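Local coordinates for metallo-beta-lactamase domain-containing protein (Enterococcus faecalis, PDB 2AZ4) that is of unknown function but binds two zinc ions in a metallo-beta-lactamase fold and may, like relatives, act as an RNA-binding exonuclease, at residues M215-S221 with V401-K407; D189-H193 with C379-I384; K390-L394 with L411-Y415; S91-H97 with Y186-L190. One frame throughout, in Å; residues are numbered along the deposited sequence.

Interaction 1: residues M215-S221 with V401-K407. With ZN (zinc ion), chain D.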
loop_
_atom_site.group_PDB
_atom_site.type_symbol
_atom_site.label_atom_id
_atom_site.label_comp_id
_atom_site.label_asym_id
_atom_site.label_seq_id
_atom_site.Cartn_x
_atom_site.Cartn_y
_atom_site.Cartn_z
ATOM N N MET A 215 -11.423 9.808 -5.460
ATOM C CA MET A 215 -10.947 8.593 -6.126
ATOM C C MET A 215 -9.551 8.695 -6.733
ATOM O O MET A 215 -9.234 9.662 -7.438
ATOM C CB MET A 215 -11.963 8.166 -7.203
ATOM C CG MET A 215 -11.539 6.981 -8.093
ATOM S SD MET A 215 -12.965 6.430 -9.062
ATOM C CE MET A 215 -12.243 5.076 -9.982
ATOM N N GLU A 216 -8.735 7.664 -6.486
ATOM C CA GLU A 216 -7.414 7.542 -7.080
ATOM C C GLU A 216 -7.430 7.494 -8.615
ATOM O O GLU A 216 -8.430 7.095 -9.240
ATOM C CB GLU A 216 -6.688 6.296 -6.538
ATOM C CG GLU A 216 -7.329 4.993 -6.964
ATOM C CD GLU A 216 -6.331 4.035 -7.580
ATOM O OE1 GLU A 216 -6.034 3.007 -6.942
ATOM O OE2 GLU A 216 -5.849 4.294 -8.709
ATOM N N GLY A 217 -6.322 7.944 -9.202
ATOM C CA GLY A 217 -6.134 7.915 -10.647
ATOM C C GLY A 217 -4.705 7.562 -10.994
ATOM O O GLY A 217 -4.062 8.221 -11.819
ATOM N N VAL A 218 -4.202 6.504 -10.374
ATOM C CA VAL A 218 -2.798 6.133 -10.548
ATOM C C VAL A 218 -2.500 5.644 -11.976
ATOM O O VAL A 218 -1.592 6.179 -12.643
ATOM C CB VAL A 218 -2.341 5.110 -9.481
ATOM C CG1 VAL A 218 -0.921 4.638 -9.755
ATOM C CG2 VAL A 218 -2.452 5.725 -8.082
ATOM N N SER A 219 -3.267 4.668 -12.458
ATOM C CA SER A 219 -2.924 4.030 -13.730
ATOM C C SER A 219 -2.959 4.997 -14.929
ATOM O O SER A 219 -2.191 4.833 -15.875
ATOM C CB SER A 219 -3.796 2.822 -14.012
ATOM O OG SER A 219 -5.132 3.214 -14.285
ATOM N N ILE A 220 -3.850 5.987 -14.893
ATOM C CA ILE A 220 -3.910 6.997 -15.965
ATOM C C ILE A 220 -2.790 8.059 -15.885
ATOM O O ILE A 220 -2.677 8.913 -16.767
ATOM C CB ILE A 220 -5.270 7.716 -15.998
ATOM C CG1 ILE A 220 -5.627 8.220 -14.598
ATOM C CG2 ILE A 220 -6.341 6.819 -16.587
ATOM C CD1 ILE A 220 -6.716 9.244 -14.567
ATOM N N SER A 221 -1.972 8.018 -14.836
ATOM C CA SER A 221 -0.908 9.003 -14.656
ATOM C C SER A 221 0.298 8.756 -15.551
ATOM O O SER A 221 1.126 9.642 -15.727
ATOM C CB SER A 221 -0.438 9.014 -13.202
ATOM O OG SER A 221 -1.457 9.464 -12.353
ATOM N N VAL A 401 -14.053 13.705 -7.441
ATOM C CA VAL A 401 -12.811 14.415 -7.175
ATOM C C VAL A 401 -11.599 13.510 -7.451
ATOM O O VAL A 401 -11.281 12.672 -6.605
ATOM C CB VAL A 401 -12.732 14.890 -5.680
ATOM C CG1 VAL A 401 -11.491 15.769 -5.444
ATOM C CG2 VAL A 401 -13.973 15.603 -5.271
ATOM N N PRO A 402 -10.932 13.647 -8.624
ATOM C CA PRO A 402 -9.703 12.877 -8.781
ATOM C C PRO A 402 -8.623 13.295 -7.779
ATOM O O PRO A 402 -8.435 14.498 -7.509
ATOM C CB PRO A 402 -9.260 13.204 -10.211
ATOM C CG PRO A 402 -10.543 13.664 -10.905
ATOM C CD PRO A 402 -11.244 14.411 -9.846
ATOM N N ILE A 403 -7.960 12.284 -7.214
ATOM C CA ILE A 403 -6.825 12.459 -6.309
ATOM C C ILE A 403 -5.841 11.337 -6.604
ATOM O O ILE A 403 -6.146 10.462 -7.398
ATOM C CB ILE A 403 -7.244 12.388 -4.830
ATOM C CG1 ILE A 403 -7.945 11.040 -4.530
ATOM C CG2 ILE A 403 -8.062 13.620 -4.454
ATOM C CD1 ILE A 403 -8.214 10.777 -3.061
ATOM N N HIS A 404 -4.657 11.396 -5.991
ATOM C CA HIS A 404 -3.651 10.349 -6.142
ATOM C C HIS A 404 -3.435 10.090 -7.645
ATOM O O HIS A 404 -3.579 8.962 -8.133
ATOM C CB HIS A 404 -4.126 9.084 -5.394
ATOM C CG HIS A 404 -3.029 8.264 -4.797
ATOM N ND1 HIS A 404 -2.016 8.810 -4.037
ATOM C CD2 HIS A 404 -2.817 6.927 -4.804
ATOM C CE1 HIS A 404 -1.216 7.843 -3.620
ATOM N NE2 HIS A 404 -1.682 6.691 -4.074
ATOM N N THR A 405 -3.100 11.166 -8.366
ATOM C CA THR A 405 -3.040 11.159 -9.820
ATOM C C THR A 405 -2.186 12.333 -10.354
ATOM O O THR A 405 -2.166 13.416 -9.775
ATOM C CB THR A 405 -4.492 11.147 -10.442
ATOM O OG1 THR A 405 -4.412 11.080 -11.865
ATOM C CG2 THR A 405 -5.322 12.388 -10.010
ATOM N N LEU A 406 -1.442 12.082 -11.425
ATOM C CA LEU A 406 -0.703 13.137 -12.141
ATOM C C LEU A 406 -1.511 13.724 -13.321
ATOM O O LEU A 406 -1.074 14.698 -13.947
ATOM C CB LEU A 406 0.653 12.621 -12.641
ATOM C CG LEU A 406 1.580 11.868 -11.684
ATOM C CD1 LEU A 406 2.885 11.462 -12.375
ATOM C CD2 LEU A 406 1.864 12.696 -10.467
ATOM N N LYS A 407 -2.670 13.126 -13.617
ATOM C CA LYS A 407 -3.542 13.561 -14.735
ATOM C C LYS A 407 -5.018 13.518 -14.343
ATOM O O LYS A 407 -5.800 12.734 -14.893
ATOM C CB LYS A 407 -3.274 12.718 -15.991
ATOM C CG LYS A 407 -1.807 12.747 -16.401
ATOM C CD LYS A 407 -1.489 11.934 -17.627
ATOM C CE LYS A 407 -0.060 12.246 -18.027
ATOM N NZ LYS A 407 0.495 11.244 -18.956
HETATM ZN ZN ZN D . -1.035 4.702 -3.139
HETATM O O HOH W 1 0.303 2.947 -2.371
HETATM O O HOH W 2 0.017 3.998 -5.107
#
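Two hydroxyls from different segments converge on a single backbone oxygen: T405 OG1 and S221 OG both donate to G217 O, 2.9 Å from T405 OG1 to G217 O, and they arrive from the same face of its carbonyl plane. S221 OG also accepts the nearly straight bond from L406 N (2.8 Å, 174°), and T405 OG1 accepts from K407 N, closing an ST turn. With OG1 anti to the backbone N (chi1 -177°), T405 reaches back to the glycine, which has no side chain to stand in its way. Upstream the segments run as parallel strands, with M215 N bonded to V401 O at 3.1 Å and I403 N to M215 O at 2.9 Å. Past them, G217 N donates to H404 O from above that carbonyl's plane. V218 lies alongside H404, its CG2 3.5 Å from H404 CD2, while H404 NE2 binds a zinc ion 2.3 Å away. E216 OE2 accepts from V218 N, and OE1 from H382 ND1 and L190 N. The turn after strand 399-403, parallel neighbour of 212-216 in the sheet, brings H404 to D96, H97 and D189 at the second zinc of this metallo-beta-lactamase fold.

Interaction 2: residues D189-H193 with C379-I384. With ZN (zinc ion), chain C; ZN (zinc ion), chain D.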
loop_
_atom_site.group_PDB
_atom_site.type_symbol
_atom_site.label_atom_id
_atom_site.label_comp_id
_atom_site.label_asym_id
_atom_site.label_seq_id
_atom_site.Cartn_x
_atom_site.Cartn_y
_atom_site.Cartn_z
ATOM N N ASP A 189 -6.648 3.201 -2.434
ATOM C CA ASP A 189 -6.157 2.558 -3.646
ATOM C C ASP A 189 -6.948 1.289 -3.887
ATOM O O ASP A 189 -7.268 0.590 -2.925
ATOM C CB ASP A 189 -4.696 2.163 -3.455
ATOM C CG ASP A 189 -3.756 3.323 -3.504
ATOM O OD1 ASP A 189 -4.177 4.492 -3.661
ATOM O OD2 ASP A 189 -2.552 3.063 -3.394
ATOM N N LEU A 190 -7.234 0.976 -5.161
ATOM C CA LEU A 190 -8.083 -0.166 -5.519
ATOM C C LEU A 190 -8.049 -0.617 -6.979
ATOM O O LEU A 190 -7.609 0.100 -7.860
ATOM C CB LEU A 190 -9.549 0.029 -5.132
ATOM C CG LEU A 190 -10.412 1.289 -5.301
ATOM C CD1 LEU A 190 -9.984 2.361 -6.295
ATOM C CD2 LEU A 190 -11.859 0.926 -5.462
ATOM N N ARG A 191 -8.558 -1.817 -7.214
ATOM C CA ARG A 191 -8.522 -2.431 -8.551
ATOM C C ARG A 191 -9.674 -3.412 -8.662
ATOM O O ARG A 191 -10.374 -3.664 -7.676
ATOM C CB ARG A 191 -7.175 -3.150 -8.775
ATOM C CG ARG A 191 -6.925 -4.284 -7.766
ATOM C CD ARG A 191 -5.625 -5.037 -8.046
ATOM N NE ARG A 191 -5.292 -5.966 -6.968
ATOM C CZ ARG A 191 -4.193 -6.717 -6.921
ATOM N NH1 ARG A 191 -3.293 -6.652 -7.881
ATOM N NH2 ARG A 191 -3.995 -7.535 -5.898
ATOM N N LEU A 192 -9.849 -3.980 -9.854
ATOM C CA LEU A 192 -10.891 -4.964 -10.112
ATOM C C LEU A 192 -10.333 -6.274 -10.685
ATOM O O LEU A 192 -11.106 -7.140 -11.139
ATOM C CB LEU A 192 -11.916 -4.372 -11.101
ATOM C CG LEU A 192 -13.023 -3.475 -10.509
ATOM C CD1 LEU A 192 -13.869 -2.847 -11.613
ATOM C CD2 LEU A 192 -13.911 -4.297 -9.568
ATOM N N HIS A 193 -9.010 -6.425 -10.670
ATOM C CA HIS A 193 -8.374 -7.628 -11.202
ATOM C C HIS A 193 -7.511 -8.396 -10.173
ATOM O O HIS A 193 -6.652 -9.193 -10.545
ATOM C CB HIS A 193 -7.549 -7.274 -12.451
ATOM C CG HIS A 193 -6.347 -6.433 -12.162
ATOM N ND1 HIS A 193 -6.390 -5.056 -12.108
ATOM C CD2 HIS A 193 -5.062 -6.778 -11.898
ATOM C CE1 HIS A 193 -5.186 -4.588 -11.836
ATOM N NE2 HIS A 193 -4.362 -5.612 -11.706
ATOM N N CYS A 379 1.905 -7.540 -11.556
ATOM C CA CYS A 379 0.476 -7.287 -11.649
ATOM C C CYS A 379 0.164 -6.071 -10.779
ATOM O O CYS A 379 0.320 -6.112 -9.543
ATOM C CB CYS A 379 -0.307 -8.517 -11.191
ATOM S SG CYS A 379 -2.103 -8.324 -11.300
ATOM N N SER A 380 -0.232 -4.982 -11.426
ATOM C CA SER A 380 -0.505 -3.736 -10.729
ATOM C C SER A 380 -1.538 -3.886 -9.620
ATOM O O SER A 380 -2.547 -4.569 -9.770
ATOM C CB SER A 380 -0.965 -2.645 -11.698
ATOM O OG SER A 380 -1.165 -1.439 -10.974
ATOM N N GLY A 381 -1.285 -3.217 -8.503
ATOM C CA GLY A 381 -2.302 -3.070 -7.485
ATOM C C GLY A 381 -3.427 -2.089 -7.840
ATOM O O GLY A 381 -4.417 -2.021 -7.115
ATOM N N HIS A 382 -3.273 -1.335 -8.940
ATOM C CA HIS A 382 -4.202 -0.242 -9.290
ATOM C C HIS A 382 -5.138 -0.573 -10.434
ATOM O O HIS A 382 -4.781 -1.344 -11.334
ATOM C CB HIS A 382 -3.439 1.051 -9.597
ATOM C CG HIS A 382 -2.695 1.587 -8.417
ATOM N ND1 HIS A 382 -3.305 2.327 -7.430
ATOM C CD2 HIS A 382 -1.395 1.465 -8.051
ATOM C CE1 HIS A 382 -2.413 2.643 -6.507
ATOM N NE2 HIS A 382 -1.244 2.147 -6.866
ATOM N N ALA A 383 -6.350 -0.026 -10.366
ATOM C CA ALA A 383 -7.370 -0.274 -11.390
ATOM C C ALA A 383 -6.804 0.169 -12.723
ATOM O O ALA A 383 -6.239 1.251 -12.810
ATOM C CB ALA A 383 -8.633 0.498 -11.072
ATOM N N ILE A 384 -6.916 -0.667 -13.749
ATOM C CA ILE A 384 -6.471 -0.250 -15.077
ATOM C C ILE A 384 -7.399 0.901 -15.583
ATOM O O ILE A 384 -8.498 1.066 -15.061
ATOM C CB ILE A 384 -6.418 -1.447 -16.060
ATOM C CG1 ILE A 384 -7.825 -1.968 -16.348
ATOM C CG2 ILE A 384 -5.522 -2.554 -15.490
ATOM C CD1 ILE A 384 -7.888 -3.162 -17.354
HETATM ZN ZN ZN C . -1.271 1.258 -2.483
HETATM ZN ZN ZN D . -1.035 4.702 -3.139
HETATM O O HOH W 3 -8.440 -3.262 -12.432
HETATM O O HOH W 4 -0.095 1.385 -4.330
HETATM O O HOH W 2 0.017 3.998 -5.107
HETATM O O HOH W 1 0.303 2.947 -2.371
#
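The H193 ring carries R191 CD over one face, offset toward the rim, while C379 SG, H382 O and a water lie at its edge in the ring plane. C379 SG, 3.4 Å from H193 CD2, makes a sulfur-aromatic contact with that edge. S380 O is shared: R191 NH1 donates to it over 2.9 Å from above its carbonyl plane (143° at the hydrogen), and H193 NE2 adds a weak bond. R191 gets there with a chain extended from CG to NE, whose CB, CG and CD each run 3.4 Å from G381 O. Farther along, the H382 ring presents its CE1 to D189 OD2 at 3.1 Å, the ring and carboxylate planes 65° apart. D189 OD2 bridges the zinc ions, 2.2 Å from the one that H404 binds and 2.4 Å from the other. H382 is itself held by E216, which bonds ND1, while NE2 makes weak bonds to two zinc-bound waters, so the ring stands beside the metal pair as a second-shell group. A383 N closes weakly on L190 O, and one water links L192 N, H193 ND1 and I384 N. D166 and E237 form salt bridges to the R191 guanidinium. The two loops lie against helices on the side of L190 and L192: the first leads from strand 182-186 to helix 197-207, the second from strand 373-376 to helix 385-395, with I384 as N-cap.

Interaction 3: residues K390-L394 with L411-Y415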
loop_
_atom_site.group_PDB
_atom_site.type_symbol
_atom_site.label_atom_id
_atom_site.label_comp_id
_atom_site.label_asym_id
_atom_site.label_seq_id
_atom_site.Cartn_x
_atom_site.Cartn_y
_atom_site.Cartn_z
ATOM N N LYS A 390 -15.145 1.951 -15.118
ATOM C CA LYS A 390 -16.188 1.033 -14.685
ATOM C C LYS A 390 -16.589 1.293 -13.236
ATOM O O LYS A 390 -17.758 1.178 -12.888
ATOM C CB LYS A 390 -15.783 -0.433 -14.880
ATOM C CG LYS A 390 -15.911 -0.926 -16.303
ATOM C CD LYS A 390 -14.999 -2.133 -16.588
ATOM C CE LYS A 390 -14.937 -2.379 -18.109
ATOM N NZ LYS A 390 -14.042 -3.519 -18.535
ATOM N N ILE A 391 -15.622 1.655 -12.397
ATOM C CA ILE A 391 -15.917 1.896 -10.981
ATOM C C ILE A 391 -16.836 3.107 -10.876
ATOM O O ILE A 391 -17.834 3.055 -10.187
ATOM C CB ILE A 391 -14.627 2.067 -10.138
ATOM C CG1 ILE A 391 -13.937 0.697 -9.973
ATOM C CG2 ILE A 391 -14.941 2.710 -8.779
ATOM C CD1 ILE A 391 -12.448 0.749 -9.516
ATOM N N ILE A 392 -16.493 4.169 -11.592
ATOM C CA ILE A 392 -17.314 5.398 -11.637
ATOM C C ILE A 392 -18.710 5.080 -12.173
ATOM O O ILE A 392 -19.703 5.534 -11.609
ATOM C CB ILE A 392 -16.642 6.494 -12.488
ATOM C CG1 ILE A 392 -15.304 6.915 -11.852
ATOM C CG2 ILE A 392 -17.594 7.726 -12.690
ATOM C CD1 ILE A 392 -14.333 7.560 -12.792
ATOM N N ALA A 393 -18.776 4.250 -13.222
ATOM C CA ALA A 393 -20.066 3.801 -13.763
ATOM C C ALA A 393 -20.912 3.053 -12.730
ATOM O O ALA A 393 -22.107 3.323 -12.603
ATOM C CB ALA A 393 -19.872 2.970 -15.041
ATOM N N LEU A 394 -20.309 2.131 -11.971
ATOM C CA LEU A 394 -21.049 1.415 -10.931
ATOM C C LEU A 394 -21.541 2.306 -9.796
ATOM O O LEU A 394 -22.635 2.093 -9.276
ATOM C CB LEU A 394 -20.247 0.225 -10.379
ATOM C CG LEU A 394 -20.051 -0.990 -11.288
ATOM C CD1 LEU A 394 -18.817 -1.749 -10.836
ATOM C CD2 LEU A 394 -21.277 -1.877 -11.276
ATOM N N LEU A 411 -9.726 11.731 -15.647
ATOM C CA LEU A 411 -10.783 11.043 -14.912
ATOM C C LEU A 411 -12.122 11.787 -15.002
ATOM O O LEU A 411 -12.311 12.827 -14.362
ATOM C CB LEU A 411 -10.382 10.803 -13.442
ATOM C CG LEU A 411 -11.027 9.563 -12.813
ATOM C CD1 LEU A 411 -10.531 8.252 -13.478
ATOM C CD2 LEU A 411 -10.827 9.526 -11.287
ATOM N N GLU A 412 -13.053 11.208 -15.761
ATOM C CA GLU A 412 -14.327 11.851 -16.109
ATOM C C GLU A 412 -15.528 11.267 -15.383
ATOM O O GLU A 412 -15.591 10.049 -15.124
ATOM C CB GLU A 412 -14.572 11.755 -17.618
ATOM C CG GLU A 412 -13.713 12.708 -18.453
ATOM C CD GLU A 412 -13.718 12.368 -19.932
ATOM O OE1 GLU A 412 -14.777 11.964 -20.459
ATOM O OE2 GLU A 412 -12.647 12.517 -20.565
ATOM N N ASN A 413 -16.488 12.143 -15.083
ATOM C CA ASN A 413 -17.757 11.756 -14.487
ATOM C C ASN A 413 -18.948 12.013 -15.439
ATOM O O ASN A 413 -19.490 13.115 -15.456
ATOM C CB ASN A 413 -17.967 12.506 -13.176
ATOM C CG ASN A 413 -19.178 12.025 -12.410
ATOM O OD1 ASN A 413 -19.706 10.925 -12.651
ATOM N ND2 ASN A 413 -19.622 12.834 -11.452
ATOM N N PRO A 414 -19.341 10.994 -16.234
ATOM C CA PRO A 414 -20.554 11.070 -17.057
ATOM C C PRO A 414 -21.822 11.330 -16.249
ATOM O O PRO A 414 -22.806 11.792 -16.803
ATOM C CB PRO A 414 -20.636 9.669 -17.690
ATOM C CG PRO A 414 -19.234 9.178 -17.697
ATOM C CD PRO A 414 -18.643 9.704 -16.426
ATOM N N TYR A 415 -21.792 11.056 -14.953
ATOM C CA TYR A 415 -22.999 11.011 -14.152
ATOM C C TYR A 415 -23.285 12.287 -13.384
ATOM O O TYR A 415 -24.347 12.424 -12.785
ATOM C CB TYR A 415 -22.932 9.799 -13.205
ATOM C CG TYR A 415 -22.684 8.551 -13.993
ATOM C CD1 TYR A 415 -23.730 7.928 -14.675
ATOM C CD2 TYR A 415 -21.391 8.034 -14.141
ATOM C CE1 TYR A 415 -23.512 6.798 -15.450
ATOM C CE2 TYR A 415 -21.159 6.897 -14.926
ATOM C CZ TYR A 415 -22.233 6.287 -15.574
ATOM O OH TYR A 415 -22.052 5.166 -16.353
#
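I392 leaves helix 385-395 with its CB directed at the loop 411-415, and its two arms both reach that loop. The I392 CG2 methyl, anti to the backbone N, sits 3.8 Å from N413 OD1 and a little farther from E412 O, with P414 CD and Y415 CD2 also nearby. The other arm runs through CG1, which lies beside the backbone N (chi1 -63°), to CD1. I392 CD1 ends 3.6 Å from E412 O and 3.9 Å from L411 CG, where the isoleucine and leucine side chains meet at a slant. The next residue, A393, offers its small CB to the tyrosine: Y415 OH is 3.4 Å from A393 CB, and Y415 CE2 is 3.5 Å from A393 CA, while P414 CB packs on one face of the ring. The loop keeps its shape through N413, whose OD1 accepts from Y415 N at 3.1 Å, the donor standing above the amide plane; ND2 is bonded to E417 O and P397 O. I392 and L411 also both touch M215 of strand 212-216. The result is apolar packing of helix 385-395 against the loop that leads from strand 399-403 to 417-418, bent by an Asx turn.

Interaction 4: residues S91-H97 with Y186-L190. With ZN (zinc ion), chain C; ZN (zinc ion), chain D.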
loop_
_atom_site.group_PDB
_atom_site.type_symbol
_atom_site.label_atom_id
_atom_site.label_comp_id
_atom_site.label_asym_id
_atom_site.label_seq_id
_atom_site.Cartn_x
_atom_site.Cartn_y
_atom_site.Cartn_z
ATOM N N SER A 91 -6.143 3.805 4.989
ATOM C CA SER A 91 -6.736 2.950 3.979
ATOM C C SER A 91 -5.985 1.621 3.883
ATOM O O SER A 91 -6.609 0.578 3.801
ATOM C CB SER A 91 -6.810 3.656 2.601
ATOM O OG SER A 91 -5.562 3.727 1.908
ATOM N N HIS A 92 -4.657 1.684 3.871
ATOM C CA HIS A 92 -3.805 0.502 3.781
ATOM C C HIS A 92 -2.348 0.817 4.171
ATOM O O HIS A 92 -1.983 1.978 4.398
ATOM C CB HIS A 92 -3.900 -0.169 2.394
ATOM C CG HIS A 92 -3.385 0.673 1.259
ATOM N ND1 HIS A 92 -3.904 1.912 0.950
ATOM C CD2 HIS A 92 -2.410 0.442 0.347
ATOM C CE1 HIS A 92 -3.289 2.399 -0.115
ATOM N NE2 HIS A 92 -2.365 1.536 -0.488
ATOM N N ALA A 93 -1.515 -0.221 4.220
ATOM C CA ALA A 93 -0.158 -0.142 4.759
ATOM C C ALA A 93 0.917 0.556 3.898
ATOM O O ALA A 93 1.965 0.995 4.429
ATOM C CB ALA A 93 0.317 -1.533 5.157
ATOM N N HIS A 94 0.676 0.656 2.596
ATOM C CA HIS A 94 1.680 1.203 1.687
ATOM C C HIS A 94 2.281 2.507 2.191
ATOM O O HIS A 94 1.599 3.320 2.804
ATOM C CB HIS A 94 1.134 1.319 0.248
ATOM C CG HIS A 94 1.056 0.000 -0.457
ATOM N ND1 HIS A 94 0.271 -0.213 -1.566
ATOM C CD2 HIS A 94 1.690 -1.175 -0.219
ATOM C CE1 HIS A 94 0.398 -1.463 -1.973
ATOM N NE2 HIS A 94 1.255 -2.072 -1.174
ATOM N N LEU A 95 3.573 2.676 1.939
ATOM C CA LEU A 95 4.360 3.790 2.481
ATOM C C LEU A 95 3.754 5.191 2.220
ATOM O O LEU A 95 3.773 6.076 3.109
ATOM C CB LEU A 95 5.778 3.720 1.882
ATOM C CG LEU A 95 6.900 4.576 2.474
ATOM C CD1 LEU A 95 7.178 4.210 3.947
ATOM C CD2 LEU A 95 8.174 4.471 1.614
ATOM N N ASP A 96 3.227 5.361 1.002
ATOM C CA ASP A 96 2.673 6.638 0.525
ATOM C C ASP A 96 1.340 6.979 1.191
ATOM O O ASP A 96 0.800 8.067 0.976
ATOM C CB ASP A 96 2.592 6.685 -1.021
ATOM C CG ASP A 96 1.752 5.546 -1.617
ATOM O OD1 ASP A 96 1.972 4.361 -1.235
ATOM O OD2 ASP A 96 0.878 5.821 -2.487
ATOM N N HIS A 97 0.842 6.046 2.012
ATOM C CA HIS A 97 -0.334 6.237 2.861
ATOM C C HIS A 97 -0.037 6.197 4.358
ATOM O O HIS A 97 -0.840 6.682 5.147
ATOM C CB HIS A 97 -1.416 5.204 2.495
ATOM C CG HIS A 97 -1.762 5.225 1.033
ATOM N ND1 HIS A 97 -2.871 5.882 0.541
ATOM C CD2 HIS A 97 -1.085 4.774 -0.051
ATOM C CE1 HIS A 97 -2.878 5.807 -0.778
ATOM N NE2 HIS A 97 -1.816 5.122 -1.163
ATOM N N TYR A 186 -14.156 7.906 0.035
ATOM C CA TYR A 186 -12.736 7.934 -0.257
ATOM C C TYR A 186 -12.344 6.531 -0.681
ATOM O O TYR A 186 -12.511 5.604 0.091
ATOM C CB TYR A 186 -11.974 8.330 1.002
ATOM C CG TYR A 186 -10.473 8.207 0.864
ATOM C CD1 TYR A 186 -9.779 8.880 -0.158
ATOM C CD2 TYR A 186 -9.743 7.383 1.729
ATOM C CE1 TYR A 186 -8.385 8.766 -0.280
ATOM C CE2 TYR A 186 -8.361 7.257 1.613
ATOM C CZ TYR A 186 -7.686 7.951 0.615
ATOM O OH TYR A 186 -6.321 7.840 0.505
ATOM N N THR A 187 -11.853 6.360 -1.905
ATOM C CA THR A 187 -11.632 5.003 -2.433
ATOM C C THR A 187 -10.409 4.304 -1.848
ATOM O O THR A 187 -10.334 3.074 -1.856
ATOM C CB THR A 187 -11.474 4.977 -3.993
ATOM O OG1 THR A 187 -10.352 5.780 -4.385
ATOM C CG2 THR A 187 -12.726 5.471 -4.667
ATOM N N GLY A 188 -9.451 5.093 -1.372
ATOM C CA GLY A 188 -8.111 4.592 -1.109
ATOM C C GLY A 188 -7.542 4.181 -2.452
ATOM O O GLY A 188 -7.914 4.755 -3.493
ATOM N N ASP A 189 -6.648 3.201 -2.434
ATOM C CA ASP A 189 -6.157 2.558 -3.646
ATOM C C ASP A 189 -6.948 1.289 -3.887
ATOM O O ASP A 189 -7.268 0.590 -2.925
ATOM C CB ASP A 189 -4.696 2.163 -3.455
ATOM C CG ASP A 189 -3.756 3.323 -3.504
ATOM O OD1 ASP A 189 -4.177 4.492 -3.661
ATOM O OD2 ASP A 189 -2.552 3.063 -3.394
ATOM N N LEU A 190 -7.234 0.976 -5.161
ATOM C CA LEU A 190 -8.083 -0.166 -5.519
ATOM C C LEU A 190 -8.049 -0.617 -6.979
ATOM O O LEU A 190 -7.609 0.100 -7.860
ATOM C CB LEU A 190 -9.549 0.029 -5.132
ATOM C CG LEU A 190 -10.412 1.289 -5.301
ATOM C CD1 LEU A 190 -9.984 2.361 -6.295
ATOM C CD2 LEU A 190 -11.859 0.926 -5.462
HETATM ZN ZN ZN C . -1.271 1.258 -2.483
HETATM ZN ZN ZN D . -1.035 4.702 -3.139
HETATM O O HOH W 1 0.303 2.947 -2.371
HETATM O O HOH W 4 -0.095 1.385 -4.330
HETATM O O HOH W 2 0.017 3.998 -5.107
#
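This is a contact made through metal: the HxHxDH motif, 92-97, in the turn and first helical residues after strand 85-89, faces the loop leaving strand 182-186 across two zinc ions near the chain's centre. H92 NE2 (2.3 Å) and H94 ND1 bind one zinc, and H97 NE2 (2.2 Å) and D96 OD2 bind the other; D189 joins both. H167 and H404 complete the protein ligands, one to each zinc, and waters fill the remaining positions. The H97 ring stands at 90° to the D189 carboxylate. H92 CE1 lies 3.2 Å above the centre of the H97 ring. S91 fixes the rotation of H92, for H92 ND1 donates to S91 OG at 2.6 Å, with the oxygen in the ring plane. Behind the metals, S91 CB packs 4.0 Å from both G188 CA and Y186 CE2, and G188, with positive phi, leaves room for it. Y186 OH comes to the edge of the H97 ring, and D35 bonds both that hydroxyl and H97 ND1. Water 1 bridges the zinc ions and donates to D96 OD1 at 2.5 Å; probably polarised by both zincs, it is consistent with the hydrolytic chemistry of the family.

Interactions 1, 2 and 4 are buried: 2 and 4 hold both zincs, 1 only the one bound by H404. Interaction 3 lies nearer the surface, the L411 side chain about 14 Å from a bound zinc. Interaction 4 is held mainly through the metals, with some packing, interaction 2 mixes polar loop-to-loop bonds with a zinc ligand, and interaction 1 combines strand pairing with hydroxyl bonds, whereas interaction 3 is apolar. Interactions 2 and 4 share D189 and L190. E216 of interaction 1 reaches both, through H382 and L190, and S219 OG bonds A383 O. Helix 385-395 links the outer contact to the others: I391 packs on L190, L192 and M215, while I392 and A393 face the loop 411-415.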